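Local coordinates for galactose-binding-like protein (Bacteroides thetaiotaomicron, PDB 7M1B) that probably binds sugars, as a SusE-like protein with a galactose-binding-like domain, and belongs to a family with a potential degradative capacity, at residues I319-W324 / S330-T335; S273-M278 / Y282-G287; P121-I126 / Q267-T272; L205-F210 / S230-D235. One frame throughout, in Å; residues are numbered along the deposited sequence.

Overall arrangement
The four contacts illustrate how chemistry follows position in a beta-rich protein. Contact 1 lies at the surface and is polar, a carboxylate at a helix start gripping a loop. Contact 2, buried beside it, mixes aromatic rings with an arginine, a glutamine and waters; the two meet where the Tyr284 hydroxyl probably bonds to Ile319 O. Contacts 2 and 3 share strand 256-274, yet contact 3, partly buried, is a ring from the hairpin turn of another sheet resting on that strand without a hydrogen bond. Contact 4 is buried and apolar, joining two loops through phenylalanines; it touches contact 3 through Leu205 and Leu268. Contacts 1 and 3 are far apart, about 28 Å between centres.

Contact 1 (I319-W324 / S330-T335); sequences IKPSGW and SEEDIT
Asp333 receives both the backbone N and the hydroxyl of Ser322, and since it also forms a capping box with Ser330 at the start of helix 331-338, one side chain ties loop 319-324 to the helix. Ser322 N meets Asp333 OD1 at 2.8 Å, nearly straight at 165°, and Ser322 OG donates to Asp333 OD2 at only 2.5 Å. Both bonds use syn lone pairs, a two-pronged grip that fixes the rotation of the carboxylate. OD2 of Asp333 has a further donor in Ser330 N, 2.8 Å away and above the carboxylate plane. Three N-H and O-H groups thus satisfy this buried acid and probably favour its ionised form.

Around this centre, Pro321 CB packs on Glu332 CD at 3.5 Å. The extended Lys320 chain runs past Asp333, its CE 3.4 Å from Asp333 OD2, but its NZ bonds to Trp324 O and to the backbone O of Ser328.

Further out lie the elements that position the donors. A type I turn from Lys320 to Gly323 presents Ser322, whose OG also accepts from Trp324 N in an ST turn. In Ser330 the hydroxyl sits between backbone N and carbonyl carbon (chi1 73°), where OG accepts from Asp333 N at 2.9 Å. Ser330 CB itself, placed by the backbone, lies over the face of Trp324, 3.8 Å from the centroid of the six-membered ring and 19° off its normal.

Contact 2 (S273-M278 / Y282-G287); sequences SWQRSM and YYYRAG. With EDO (1,2-ethanediol), chain B.
Arg276 starts with CG anti to its own backbone nitrogen (chi1 170°) and then bends at both chi2 and chi3, a folded course that lays its guanidinium against Tyr282. Gln275 does the reverse: CG stands anti to the carbonyl carbon (chi1 -69°) and the chain runs straight on, carrying the amide to Tyr283 and Tyr284.

Tyr282 CD2 lies over the centre of the guanidinium, 3.4 Å from Arg276 CZ, the planes 29° apart. Arg276 NH2 donates to Ala286 O at 2.8 Å, with the oxygen in the guanidinium plane, NH1 of Arg276 bonds to O2 of an ethanediol, probably from the crystallisation liquor, at 2.9 Å, and NE holds a water that donates to Tyr282 O. A leucine in place of Arg276 would probably leave the Ala286 carbonyl without this donor and the Tyr282 ring freer to turn. Met278 SD stands over one face of that ring, 4.5 Å from the centroid, a Met-aromatic contact, while Arg285 NH2 lies over the opposite face.

These groups meet where strand 256-274 of the galactose-binding-like domain runs out into a loop that doubles back through a type II turn from Tyr282 to Arg285. Gln275 OE1 holds the turn by accepting from Tyr284 N at 2.7 Å, in the carbonyl plane. Gln275 NE2, bonded to Glu341, stands over the Tyr284 face, 3.5 Å from Tyr284 CE1. Ser277 lies over a face of the Tyr283 ring, its CB 3.3 Å from Tyr283 CE1, and a second water bridges Tyr283 OH to Gln275 O.

Contact 3 (P121-I126 / Q267-T272); sequences PTFGGI and QLSRFT
The Phe123 ring has Ser269 CB over the centre of one face, and Gln267 O at its edge, in the ring plane. The methylene sits almost on the ring normal, 6° off, with Ser269 CB 3.4 Å from the Phe123 centroid, a close CH-pi contact. At the rim, Phe123 CZ comes within 3.3 Å of Gln267 O, so the polarised ring edge meets a carbonyl oxygen; Leu268 O approaches more obliquely, 3.6 Å from Phe123 CE2. The Gln267 side chain adds a looser touch, CG lying 4.1 Å from Phe123 CE2, while its amide turns off to Ile349.

Phe123 is carried by a tight hairpin turn, type II from Thr122 to Gly125, in which Thr122 and Gly125 bond to each other through backbone N and O. With CG anti to the carbonyl carbon (chi1 -62°), the ring projects from the turn onto the strand. Across the contact, Ser269 points its CB at the ring, while its hydroxyl bonds to Glu202. Were the ring cut back to the methyl of an alanine here, Ser269 CB would probably lose its cover, and with it most of the hairpin's contact with the strand.

Ser269 and Arg270 together face Tyr377 in a classic beta bulge of strand 256-274. Glu202 also forms a salt bridge with Arg270, and Thr379 of strand 370-380 touches Phe123. The hairpin of strands 118-122 and 125-131, from a separate antiparallel sheet, rests on the sheet of the galactose-binding-like domain, while Leu268, on the other side of strand 256-274, packs against strands 352-362 and 370-380.

Contact 4 (L205-F210 / S230-D235); sequences LDLTKF and SLFNGD
Phe210 and Phe232 form the tight part of this contact. Phe210 CB lies over the Phe232 face, 3.8 Å from the ring centroid and 25° off its normal, and Phe210 CD2 comes to 3.4 Å from Phe232 CE1. The rings meet obliquely, planes at 38° and centroids 4.8 Å apart. With CG of Phe232 anti to its carbonyl carbon (chi1 -51°), the ring is turned onto Phe210, and Leu231 CB covers its other face. Leu207 CD2 stands at the Phe232 edge less snugly, 4.1 Å from Phe232 CB, while Leu207 CB is 3.5 Å from the backbone Phe232 O.

Both segments are loops with short 3-10 turns, packed on the beta sheet of the galactose-binding-like domain. Phe210 reaches Met262 of strand 256-274, Phe232 touches Leu374 of strand 370-380 and meets the ring of Phe260, and Leu207 lies on Trp375.

Toward solvent the chemistry changes. The CB atoms of Thr208 and Asn233 point away from the contact, and an Asx turn shapes each segment. Asp206 OD1 accepts from both the N and the hydroxyl of Thr208, the latter at 2.7 Å, both from one face of the carboxylate. In the other loop Asn233 OD1 takes the N-H of Asp235 and a second bond from Gln373 NE2.

Contact 1 (I319-W324 / S330-T335)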
loop_
_atom_site.group_PDB
_atom_site.type_symbol
_atom_site.label_atom_id
_atom_site.label_comp_id
_atom_site.label_asym_id
_atom_site.label_seq_id
_atom_site.Cartn_x
_atom_site.Cartn_y
_atom_site.Cartn_z
ATOM N N ILE A 319 -12.778 7.210 -3.327
ATOM C CA ILE A 319 -14.244 7.224 -3.362
ATOM C C ILE A 319 -14.770 8.655 -3.255
ATOM O O ILE A 319 -14.295 9.450 -2.421
ATOM C CB ILE A 319 -14.785 6.324 -2.222
ATOM C CG1 ILE A 319 -14.359 4.861 -2.447
ATOM C CG2 ILE A 319 -16.301 6.409 -2.195
ATOM C CD1 ILE A 319 -14.553 4.345 -3.848
ATOM N N LYS A 320 -15.813 8.962 -4.077
ATOM C CA LYS A 320 -16.591 10.197 -3.953
ATOM C C LYS A 320 -17.888 9.857 -3.220
ATOM O O LYS A 320 -18.741 9.237 -3.818
ATOM C CB LYS A 320 -16.868 10.859 -5.300
ATOM C CG LYS A 320 -17.500 12.240 -5.183
ATOM C CD LYS A 320 -17.694 12.813 -6.622
ATOM C CE LYS A 320 -18.151 14.269 -6.540
ATOM N NZ LYS A 320 -18.361 14.825 -7.913
ATOM N N PRO A 321 -18.055 10.092 -1.908
ATOM C CA PRO A 321 -19.245 9.586 -1.183
ATOM C C PRO A 321 -20.598 9.841 -1.860
ATOM O O PRO A 321 -21.477 8.968 -1.881
ATOM C CB PRO A 321 -19.200 10.354 0.146
ATOM C CG PRO A 321 -17.712 10.528 0.388
ATOM C CD PRO A 321 -17.130 10.823 -1.005
ATOM N N SER A 322 -20.782 11.040 -2.420
ATOM C CA SER A 322 -22.062 11.374 -3.059
ATOM C C SER A 322 -22.305 10.615 -4.364
ATOM O O SER A 322 -23.470 10.450 -4.807
ATOM C CB SER A 322 -22.051 12.845 -3.378
ATOM O OG SER A 322 -21.137 13.069 -4.476
ATOM N N GLY A 323 -21.210 10.267 -5.062
ATOM C CA GLY A 323 -21.306 9.698 -6.399
ATOM C C GLY A 323 -21.820 10.736 -7.430
ATOM O O GLY A 323 -22.145 10.380 -8.563
ATOM N N TRP A 324 -21.813 12.050 -7.107
ATOM C CA TRP A 324 -22.288 13.075 -8.033
ATOM C C TRP A 324 -21.330 13.230 -9.193
ATOM O O TRP A 324 -20.151 12.835 -9.121
ATOM C CB TRP A 324 -22.429 14.399 -7.264
ATOM C CG TRP A 324 -23.568 14.445 -6.274
ATOM C CD1 TRP A 324 -24.551 13.520 -6.035
ATOM C CD2 TRP A 324 -23.877 15.587 -5.460
ATOM N NE1 TRP A 324 -25.429 13.998 -5.086
ATOM C CE2 TRP A 324 -25.033 15.258 -4.707
ATOM C CE3 TRP A 324 -23.243 16.816 -5.219
ATOM C CZ2 TRP A 324 -25.593 16.165 -3.799
ATOM C CZ3 TRP A 324 -23.817 17.723 -4.346
ATOM C CH2 TRP A 324 -24.963 17.383 -3.615
ATOM N N SER A 330 -20.637 17.296 -2.866
ATOM C CA SER A 330 -21.556 17.469 -1.740
ATOM C C SER A 330 -20.764 17.998 -0.537
ATOM O O SER A 330 -19.517 17.876 -0.527
ATOM C CB SER A 330 -22.271 16.197 -1.380
ATOM O OG SER A 330 -21.388 15.273 -0.740
ATOM N N GLU A 331 -21.477 18.390 0.539
ATOM C CA GLU A 331 -20.810 18.779 1.767
ATOM C C GLU A 331 -20.036 17.585 2.334
ATOM O O GLU A 331 -18.903 17.760 2.826
ATOM C CB GLU A 331 -21.836 19.227 2.813
ATOM C CG GLU A 331 -22.338 20.647 2.589
ATOM C CD GLU A 331 -23.574 21.047 3.396
ATOM O OE1 GLU A 331 -23.928 20.337 4.402
ATOM O OE2 GLU A 331 -24.197 22.066 3.020
ATOM N N GLU A 332 -20.637 16.390 2.252
ATOM C CA GLU A 332 -20.022 15.142 2.704
ATOM C C GLU A 332 -18.766 14.816 1.881
ATOM O O GLU A 332 -17.725 14.497 2.474
ATOM C CB GLU A 332 -21.010 13.979 2.574
ATOM C CG GLU A 332 -20.414 12.659 3.010
ATOM C CD GLU A 332 -21.258 11.415 2.721
ATOM O OE1 GLU A 332 -22.251 11.483 1.907
ATOM O OE2 GLU A 332 -20.968 10.376 3.324
ATOM N N ASP A 333 -18.809 15.041 0.555
ATOM C CA ASP A 333 -17.624 14.876 -0.290
ATOM C C ASP A 333 -16.484 15.786 0.189
ATOM O O ASP A 333 -15.298 15.328 0.254
ATOM C CB ASP A 333 -17.933 15.261 -1.738
ATOM C CG ASP A 333 -18.893 14.308 -2.456
ATOM O OD1 ASP A 333 -18.993 13.120 -2.052
ATOM O OD2 ASP A 333 -19.547 14.792 -3.482
ATOM N N ILE A 334 -16.787 17.041 0.453
ATOM C CA ILE A 334 -15.734 18.016 0.789
ATOM C C ILE A 334 -15.133 17.760 2.177
ATOM O O ILE A 334 -13.909 17.721 2.345
ATOM C CB ILE A 334 -16.339 19.416 0.658
ATOM C CG1 ILE A 334 -16.568 19.753 -0.827
ATOM C CG2 ILE A 334 -15.395 20.415 1.346
ATOM C CD1 ILE A 334 -17.500 20.927 -1.038
ATOM N N THR A 335 -15.974 17.475 3.159
ATOM C CA THR A 335 -15.479 17.072 4.455
ATOM C C THR A 335 -14.620 15.810 4.332
ATOM O O THR A 335 -13.535 15.730 4.941
ATOM C CB THR A 335 -16.672 16.897 5.417
ATOM O OG1 THR A 335 -17.369 18.145 5.463
ATOM C CG2 THR A 335 -16.270 16.499 6.825
#

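Contact 2 (S273-M278 / Y282-G287)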
loop_
_atom_site.group_PDB
_atom_site.type_symbol
_atom_site.label_atom_id
_atom_site.label_comp_id
_atom_site.label_asym_id
_atom_site.label_seq_id
_atom_site.Cartn_x
_atom_site.Cartn_y
_atom_site.Cartn_z
ATOM N N SER A 273 -3.950 9.957 1.671
ATOM C CA SER A 273 -3.782 10.754 0.443
ATOM C C SER A 273 -4.761 11.926 0.524
ATOM O O SER A 273 -5.937 11.766 0.917
ATOM C CB SER A 273 -4.191 9.872 -0.766
ATOM O OG SER A 273 -4.035 10.647 -1.926
ATOM N N TRP A 274 -4.247 13.151 0.282
ATOM C CA TRP A 274 -5.113 14.310 0.144
ATOM C C TRP A 274 -5.092 14.886 -1.253
ATOM O O TRP A 274 -4.021 15.044 -1.822
ATOM C CB TRP A 274 -4.658 15.454 1.069
ATOM C CG TRP A 274 -4.950 15.172 2.519
ATOM C CD1 TRP A 274 -5.994 15.699 3.222
ATOM C CD2 TRP A 274 -4.111 14.483 3.456
ATOM N NE1 TRP A 274 -5.870 15.386 4.558
ATOM C CE2 TRP A 274 -4.725 14.634 4.725
ATOM C CE3 TRP A 274 -2.936 13.713 3.358
ATOM C CZ2 TRP A 274 -4.205 14.028 5.891
ATOM C CZ3 TRP A 274 -2.391 13.180 4.524
ATOM C CH2 TRP A 274 -3.025 13.319 5.764
ATOM N N GLN A 275 -6.311 15.193 -1.767
ATOM C CA GLN A 275 -6.458 15.873 -3.040
ATOM C C GLN A 275 -6.169 17.383 -2.872
ATOM O O GLN A 275 -6.372 17.954 -1.791
ATOM C CB GLN A 275 -7.920 15.788 -3.529
ATOM C CG GLN A 275 -8.305 14.348 -3.924
ATOM C CD GLN A 275 -9.796 14.305 -4.176
ATOM O OE1 GLN A 275 -10.363 15.164 -4.859
ATOM N NE2 GLN A 275 -10.424 13.270 -3.634
ATOM N N ARG A 276 -5.774 18.036 -3.992
ATOM C CA ARG A 276 -5.612 19.505 -3.953
ATOM C C ARG A 276 -7.036 20.060 -3.780
ATOM O O ARG A 276 -8.034 19.565 -4.328
ATOM C CB ARG A 276 -5.019 19.958 -5.319
ATOM C CG ARG A 276 -5.023 21.475 -5.517
ATOM C CD ARG A 276 -6.277 21.961 -6.225
ATOM N NE ARG A 276 -6.331 21.434 -7.622
ATOM C CZ ARG A 276 -5.838 22.102 -8.695
ATOM N NH1 ARG A 276 -5.332 23.353 -8.558
ATOM N NH2 ARG A 276 -5.868 21.494 -9.844
ATOM N N SER A 277 -7.145 21.164 -3.011
ATOM C CA SER A 277 -8.428 21.597 -2.488
ATOM C C SER A 277 -8.709 23.061 -2.804
ATOM O O SER A 277 -9.723 23.344 -3.444
ATOM C CB SER A 277 -8.461 21.314 -1.010
ATOM O OG SER A 277 -7.367 22.054 -0.414
ATOM N N MET A 278 -7.884 24.022 -2.288
ATOM C CA MET A 278 -8.044 25.448 -2.516
ATOM C C MET A 278 -9.454 25.893 -2.136
ATOM O O MET A 278 -10.131 26.661 -2.850
ATOM C CB MET A 278 -7.724 25.806 -3.987
ATOM C CG MET A 278 -6.272 25.508 -4.286
ATOM S SD MET A 278 -5.913 25.871 -5.953
ATOM C CE MET A 278 -4.274 25.370 -5.932
ATOM N N TYR A 282 -11.974 22.295 -5.838
ATOM C CA TYR A 282 -11.109 21.483 -6.702
ATOM C C TYR A 282 -11.167 19.988 -6.422
ATOM O O TYR A 282 -10.532 19.190 -7.113
ATOM C CB TYR A 282 -9.670 21.992 -6.679
ATOM C CG TYR A 282 -9.554 23.209 -7.541
ATOM C CD1 TYR A 282 -9.799 24.488 -6.999
ATOM C CD2 TYR A 282 -9.027 23.123 -8.831
ATOM C CE1 TYR A 282 -9.690 25.622 -7.806
ATOM C CE2 TYR A 282 -8.984 24.233 -9.671
ATOM C CZ TYR A 282 -9.225 25.508 -9.120
ATOM O OH TYR A 282 -9.129 26.626 -9.931
ATOM N N TYR A 283 -11.844 19.615 -5.329
ATOM C CA TYR A 283 -11.977 18.185 -5.096
ATOM C C TYR A 283 -12.681 17.467 -6.249
ATOM O O TYR A 283 -13.629 17.971 -6.893
ATOM C CB TYR A 283 -12.673 17.888 -3.744
ATOM C CG TYR A 283 -11.894 18.250 -2.508
ATOM C CD1 TYR A 283 -10.526 17.961 -2.401
ATOM C CD2 TYR A 283 -12.538 18.819 -1.399
ATOM C CE1 TYR A 283 -9.822 18.275 -1.234
ATOM C CE2 TYR A 283 -11.838 19.118 -0.214
ATOM C CZ TYR A 283 -10.504 18.774 -0.114
ATOM O OH TYR A 283 -9.776 19.099 1.008
ATOM N N TYR A 284 -12.219 16.253 -6.485
ATOM C CA TYR A 284 -12.858 15.288 -7.388
ATOM C C TYR A 284 -12.893 15.833 -8.833
ATOM O O TYR A 284 -13.822 15.540 -9.589
ATOM C CB TYR A 284 -14.272 14.961 -6.865
ATOM C CG TYR A 284 -14.195 14.193 -5.573
ATOM C CD1 TYR A 284 -13.767 12.868 -5.538
ATOM C CD2 TYR A 284 -14.580 14.818 -4.416
ATOM C CE1 TYR A 284 -13.687 12.164 -4.336
ATOM C CE2 TYR A 284 -14.486 14.140 -3.199
ATOM C CZ TYR A 284 -14.095 12.797 -3.179
ATOM O OH TYR A 284 -13.983 12.092 -2.011
ATOM N N ARG A 285 -11.879 16.619 -9.184
ATOM C CA ARG A 285 -11.681 17.090 -10.564
ATOM C C ARG A 285 -10.283 17.733 -10.603
ATOM O O ARG A 285 -9.533 17.673 -9.612
ATOM C CB ARG A 285 -12.739 18.163 -10.906
ATOM C CG ARG A 285 -12.652 19.508 -10.167
ATOM C CD ARG A 285 -13.663 20.600 -10.599
ATOM N NE ARG A 285 -13.412 21.958 -10.029
ATOM C CZ ARG A 285 -12.776 23.014 -10.588
ATOM N NH1 ARG A 285 -12.256 22.905 -11.808
ATOM N NH2 ARG A 285 -12.660 24.172 -9.911
ATOM N N ALA A 286 -9.876 18.186 -11.804
ATOM C CA ALA A 286 -8.672 18.994 -11.935
ATOM C C ALA A 286 -7.440 18.321 -11.321
ATOM O O ALA A 286 -6.713 18.890 -10.493
ATOM C CB ALA A 286 -8.908 20.381 -11.339
ATOM N N GLY A 287 -7.260 17.072 -11.724
ATOM C CA GLY A 287 -6.059 16.330 -11.392
ATOM C C GLY A 287 -6.267 15.341 -10.243
ATOM O O GLY A 287 -5.346 14.565 -10.016
HETATM C C1 EDO B . -2.662 26.707 -9.590
HETATM O O1 EDO B . -3.935 27.003 -9.026
HETATM C C2 EDO B . -2.620 25.290 -10.041
HETATM O O2 EDO B . -3.839 24.727 -10.617
HETATM O O HOH W 1 -7.232 18.110 0.792
HETATM O O HOH W 2 -7.793 18.956 -7.728
#

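Contact 3 (P121-I126 / Q267-T272)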
loop_
_atom_site.group_PDB
_atom_site.type_symbol
_atom_site.label_atom_id
_atom_site.label_comp_id
_atom_site.label_asym_id
_atom_site.label_seq_id
_atom_site.Cartn_x
_atom_site.Cartn_y
_atom_site.Cartn_z
ATOM N N PRO A 121 6.445 -11.155 11.752
ATOM C CA PRO A 121 5.525 -10.148 12.265
ATOM C C PRO A 121 4.885 -9.375 11.111
ATOM O O PRO A 121 5.499 -9.161 10.056
ATOM C CB PRO A 121 6.437 -9.192 13.047
ATOM C CG PRO A 121 7.761 -9.876 13.202
ATOM C CD PRO A 121 7.854 -10.950 12.121
ATOM N N THR A 122 3.619 -8.978 11.354
ATOM C CA THR A 122 2.956 -7.977 10.512
ATOM C C THR A 122 2.180 -7.021 11.431
ATOM O O THR A 122 2.171 -7.170 12.670
ATOM C CB THR A 122 2.027 -8.615 9.443
ATOM O OG1 THR A 122 1.615 -7.611 8.492
ATOM C CG2 THR A 122 0.795 -9.272 10.042
ATOM N N PHE A 123 1.526 -6.008 10.841
ATOM C CA PHE A 123 0.818 -5.005 11.634
ATOM C C PHE A 123 -0.313 -5.663 12.406
ATOM O O PHE A 123 -1.217 -6.233 11.788
ATOM C CB PHE A 123 0.363 -3.839 10.743
ATOM C CG PHE A 123 1.619 -3.217 10.192
ATOM C CD1 PHE A 123 2.287 -2.260 10.990
ATOM C CD2 PHE A 123 2.134 -3.473 8.921
ATOM C CE1 PHE A 123 3.500 -1.753 10.576
ATOM C CE2 PHE A 123 3.357 -2.956 8.497
ATOM C CZ PHE A 123 4.004 -2.031 9.318
ATOM N N GLY A 124 -0.170 -5.680 13.744
ATOM C CA GLY A 124 -1.174 -6.192 14.679
ATOM C C GLY A 124 -1.256 -7.728 14.648
ATOM O O GLY A 124 -2.190 -8.336 15.171
ATOM N N GLY A 125 -0.223 -8.400 14.141
ATOM C CA GLY A 125 -0.254 -9.867 14.173
ATOM C C GLY A 125 0.921 -10.501 13.458
ATOM O O GLY A 125 2.069 -10.060 13.548
ATOM N N ILE A 126 0.610 -11.652 12.821
ATOM C CA ILE A 126 1.654 -12.414 12.168
ATOM C C ILE A 126 1.202 -12.752 10.748
ATOM O O ILE A 126 -0.004 -12.789 10.444
ATOM C CB ILE A 126 2.007 -13.677 12.979
ATOM C CG1 ILE A 126 0.738 -14.495 13.239
ATOM C CG2 ILE A 126 2.747 -13.298 14.258
ATOM C CD1 ILE A 126 1.041 -15.930 13.758
ATOM N N GLN A 267 8.754 -1.556 6.125
ATOM C CA GLN A 267 7.601 -2.424 5.944
ATOM C C GLN A 267 6.368 -1.546 6.057
ATOM O O GLN A 267 6.151 -0.947 7.108
ATOM C CB GLN A 267 7.605 -3.532 7.038
ATOM C CG GLN A 267 6.618 -4.667 6.727
ATOM C CD GLN A 267 6.934 -5.495 5.500
ATOM O OE1 GLN A 267 8.053 -5.968 5.274
ATOM N NE2 GLN A 267 5.909 -5.709 4.696
ATOM N N LEU A 268 5.583 -1.382 4.973
ATOM C CA LEU A 268 4.501 -0.417 4.958
ATOM C C LEU A 268 3.189 -1.014 5.447
ATOM O O LEU A 268 2.803 -2.155 5.069
ATOM C CB LEU A 268 4.348 0.100 3.527
ATOM C CG LEU A 268 5.524 0.932 3.028
ATOM C CD1 LEU A 268 5.306 1.406 1.561
ATOM C CD2 LEU A 268 5.750 2.173 3.917
ATOM N N SER A 269 2.438 -0.203 6.178
ATOM C CA SER A 269 1.123 -0.534 6.691
ATOM C C SER A 269 0.015 0.122 5.879
ATOM O O SER A 269 -0.919 -0.539 5.479
ATOM C CB SER A 269 0.960 -0.257 8.164
ATOM O OG SER A 269 1.255 1.135 8.432
ATOM N N ARG A 270 0.069 1.435 5.751
ATOM C CA ARG A 270 -1.018 2.167 5.098
ATOM C C ARG A 270 -0.521 3.569 4.741
ATOM O O ARG A 270 0.606 3.943 5.108
ATOM C CB ARG A 270 -2.134 2.284 6.160
ATOM C CG ARG A 270 -1.779 3.170 7.349
ATOM C CD ARG A 270 -2.889 3.100 8.439
ATOM N NE ARG A 270 -2.616 4.025 9.550
ATOM C CZ ARG A 270 -2.895 5.340 9.651
ATOM N NH1 ARG A 270 -3.511 6.013 8.688
ATOM N NH2 ARG A 270 -2.534 5.973 10.755
ATOM N N PHE A 271 -1.288 4.279 3.900
ATOM C CA PHE A 271 -0.962 5.676 3.671
ATOM C C PHE A 271 -2.261 6.471 3.597
ATOM O O PHE A 271 -3.353 5.913 3.466
ATOM C CB PHE A 271 -0.117 5.817 2.381
ATOM C CG PHE A 271 -0.832 5.564 1.068
ATOM C CD1 PHE A 271 -1.074 4.259 0.593
ATOM C CD2 PHE A 271 -1.422 6.628 0.381
ATOM C CE1 PHE A 271 -1.758 4.050 -0.614
ATOM C CE2 PHE A 271 -2.097 6.412 -0.824
ATOM C CZ PHE A 271 -2.338 5.112 -1.301
ATOM N N THR A 272 -2.101 7.793 3.744
ATOM C CA THR A 272 -3.214 8.732 3.675
ATOM C C THR A 272 -2.922 9.686 2.509
ATOM O O THR A 272 -1.767 10.134 2.334
ATOM C CB THR A 272 -3.397 9.591 4.933
ATOM O OG1 THR A 272 -3.446 8.653 6.008
ATOM C CG2 THR A 272 -4.651 10.432 4.916
#

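Contact 4 (L205-F210 / S230-D235)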
loop_
_atom_site.group_PDB
_atom_site.type_symbol
_atom_site.label_atom_id
_atom_site.label_comp_id
_atom_site.label_asym_id
_atom_site.label_seq_id
_atom_site.Cartn_x
_atom_site.Cartn_y
_atom_site.Cartn_z
ATOM N N LEU A 205 6.186 7.639 8.727
ATOM C CA LEU A 205 7.565 7.679 8.287
ATOM C C LEU A 205 7.996 9.155 8.157
ATOM O O LEU A 205 7.211 10.020 7.736
ATOM C CB LEU A 205 7.708 6.927 6.979
ATOM C CG LEU A 205 7.314 5.455 7.064
ATOM C CD1 LEU A 205 7.520 4.825 5.705
ATOM C CD2 LEU A 205 8.134 4.751 8.151
ATOM N N ASP A 206 9.267 9.411 8.426
ATOM C CA ASP A 206 9.823 10.780 8.468
ATOM C C ASP A 206 9.699 11.441 7.090
ATOM O O ASP A 206 10.424 11.127 6.151
ATOM C CB ASP A 206 11.297 10.613 8.832
ATOM C CG ASP A 206 12.058 11.958 8.987
ATOM O OD1 ASP A 206 11.512 13.003 8.583
ATOM O OD2 ASP A 206 13.262 11.904 9.372
ATOM N N LEU A 207 8.786 12.417 7.007
ATOM C CA LEU A 207 8.477 13.083 5.759
ATOM C C LEU A 207 9.675 13.834 5.179
ATOM O O LEU A 207 9.737 14.093 3.956
ATOM C CB LEU A 207 7.269 14.008 5.939
ATOM C CG LEU A 207 5.938 13.255 6.080
ATOM C CD1 LEU A 207 4.819 14.171 6.613
ATOM C CD2 LEU A 207 5.488 12.591 4.743
ATOM N N THR A 208 10.583 14.313 6.054
ATOM C CA THR A 208 11.666 15.139 5.562
ATOM C C THR A 208 12.686 14.364 4.749
ATOM O O THR A 208 13.353 14.997 3.901
ATOM C CB THR A 208 12.427 15.780 6.742
ATOM O OG1 THR A 208 13.229 14.823 7.450
ATOM C CG2 THR A 208 11.546 16.473 7.750
ATOM N N LYS A 209 12.598 13.006 4.793
ATOM C CA LYS A 209 13.508 12.174 3.990
ATOM C C LYS A 209 12.890 11.824 2.617
ATOM O O LYS A 209 13.641 11.348 1.745
ATOM C CB LYS A 209 13.904 10.867 4.714
ATOM C CG LYS A 209 14.526 11.038 6.122
ATOM C CD LYS A 209 14.966 9.733 6.732
ATOM C CE LYS A 209 15.822 9.926 7.986
ATOM N NZ LYS A 209 16.472 8.648 8.352
ATOM N N PHE A 210 11.621 12.208 2.377
ATOM C CA PHE A 210 10.988 11.880 1.097
ATOM C C PHE A 210 11.408 12.861 -0.005
ATOM O O PHE A 210 11.428 14.115 0.212
ATOM C CB PHE A 210 9.453 11.972 1.201
ATOM C CG PHE A 210 8.819 10.783 1.867
ATOM C CD1 PHE A 210 9.077 10.459 3.212
ATOM C CD2 PHE A 210 7.826 10.057 1.199
ATOM C CE1 PHE A 210 8.446 9.374 3.791
ATOM C CE2 PHE A 210 7.182 8.991 1.816
ATOM C CZ PHE A 210 7.489 8.647 3.139
ATOM N N SER A 230 6.518 18.612 -2.662
ATOM C CA SER A 230 5.431 19.288 -1.983
ATOM C C SER A 230 4.429 18.323 -1.390
ATOM O O SER A 230 3.690 18.674 -0.454
ATOM C CB SER A 230 4.763 20.190 -3.009
ATOM O OG SER A 230 5.614 21.298 -3.328
ATOM N N LEU A 231 4.366 17.063 -1.901
ATOM C CA LEU A 231 3.424 16.144 -1.276
ATOM C C LEU A 231 3.839 15.698 0.122
ATOM O O LEU A 231 3.028 15.077 0.840
ATOM C CB LEU A 231 3.199 14.878 -2.113
ATOM C CG LEU A 231 2.730 15.132 -3.569
ATOM C CD1 LEU A 231 2.495 13.728 -4.199
ATOM C CD2 LEU A 231 1.387 15.948 -3.532
ATOM N N PHE A 232 5.041 16.108 0.546
ATOM C CA PHE A 232 5.542 15.616 1.831
ATOM C C PHE A 232 6.038 16.788 2.677
ATOM O O PHE A 232 6.790 16.535 3.636
ATOM C CB PHE A 232 6.774 14.728 1.503
ATOM C CG PHE A 232 6.523 13.680 0.438
ATOM C CD1 PHE A 232 5.556 12.675 0.584
ATOM C CD2 PHE A 232 7.158 13.823 -0.830
ATOM C CE1 PHE A 232 5.321 11.729 -0.414
ATOM C CE2 PHE A 232 6.881 12.879 -1.824
ATOM C CZ PHE A 232 5.943 11.880 -1.671
ATOM N N ASN A 233 5.437 17.957 2.499
ATOM C CA ASN A 233 5.920 19.137 3.243
ATOM C C ASN A 233 5.078 19.469 4.508
ATOM O O ASN A 233 5.279 20.514 5.153
ATOM C CB ASN A 233 6.057 20.331 2.319
ATOM C CG ASN A 233 4.736 20.801 1.776
ATOM O OD1 ASN A 233 3.667 20.303 2.168
ATOM N ND2 ASN A 233 4.794 21.703 0.800
ATOM N N GLY A 234 4.032 18.705 4.757
ATOM C CA GLY A 234 3.136 18.847 5.903
ATOM C C GLY A 234 1.929 19.741 5.617
ATOM O O GLY A 234 1.013 19.756 6.429
ATOM N N ASP A 235 1.897 20.491 4.502
ATOM C CA ASP A 235 0.833 21.488 4.277
ATOM C C ASP A 235 -0.341 20.753 3.620
ATOM O O ASP A 235 -0.270 20.291 2.485
ATOM C CB ASP A 235 1.334 22.606 3.350
ATOM C CG ASP A 235 0.349 23.773 3.055
ATOM O OD1 ASP A 235 -0.833 23.821 3.562
ATOM O OD2 ASP A 235 0.762 24.695 2.296
#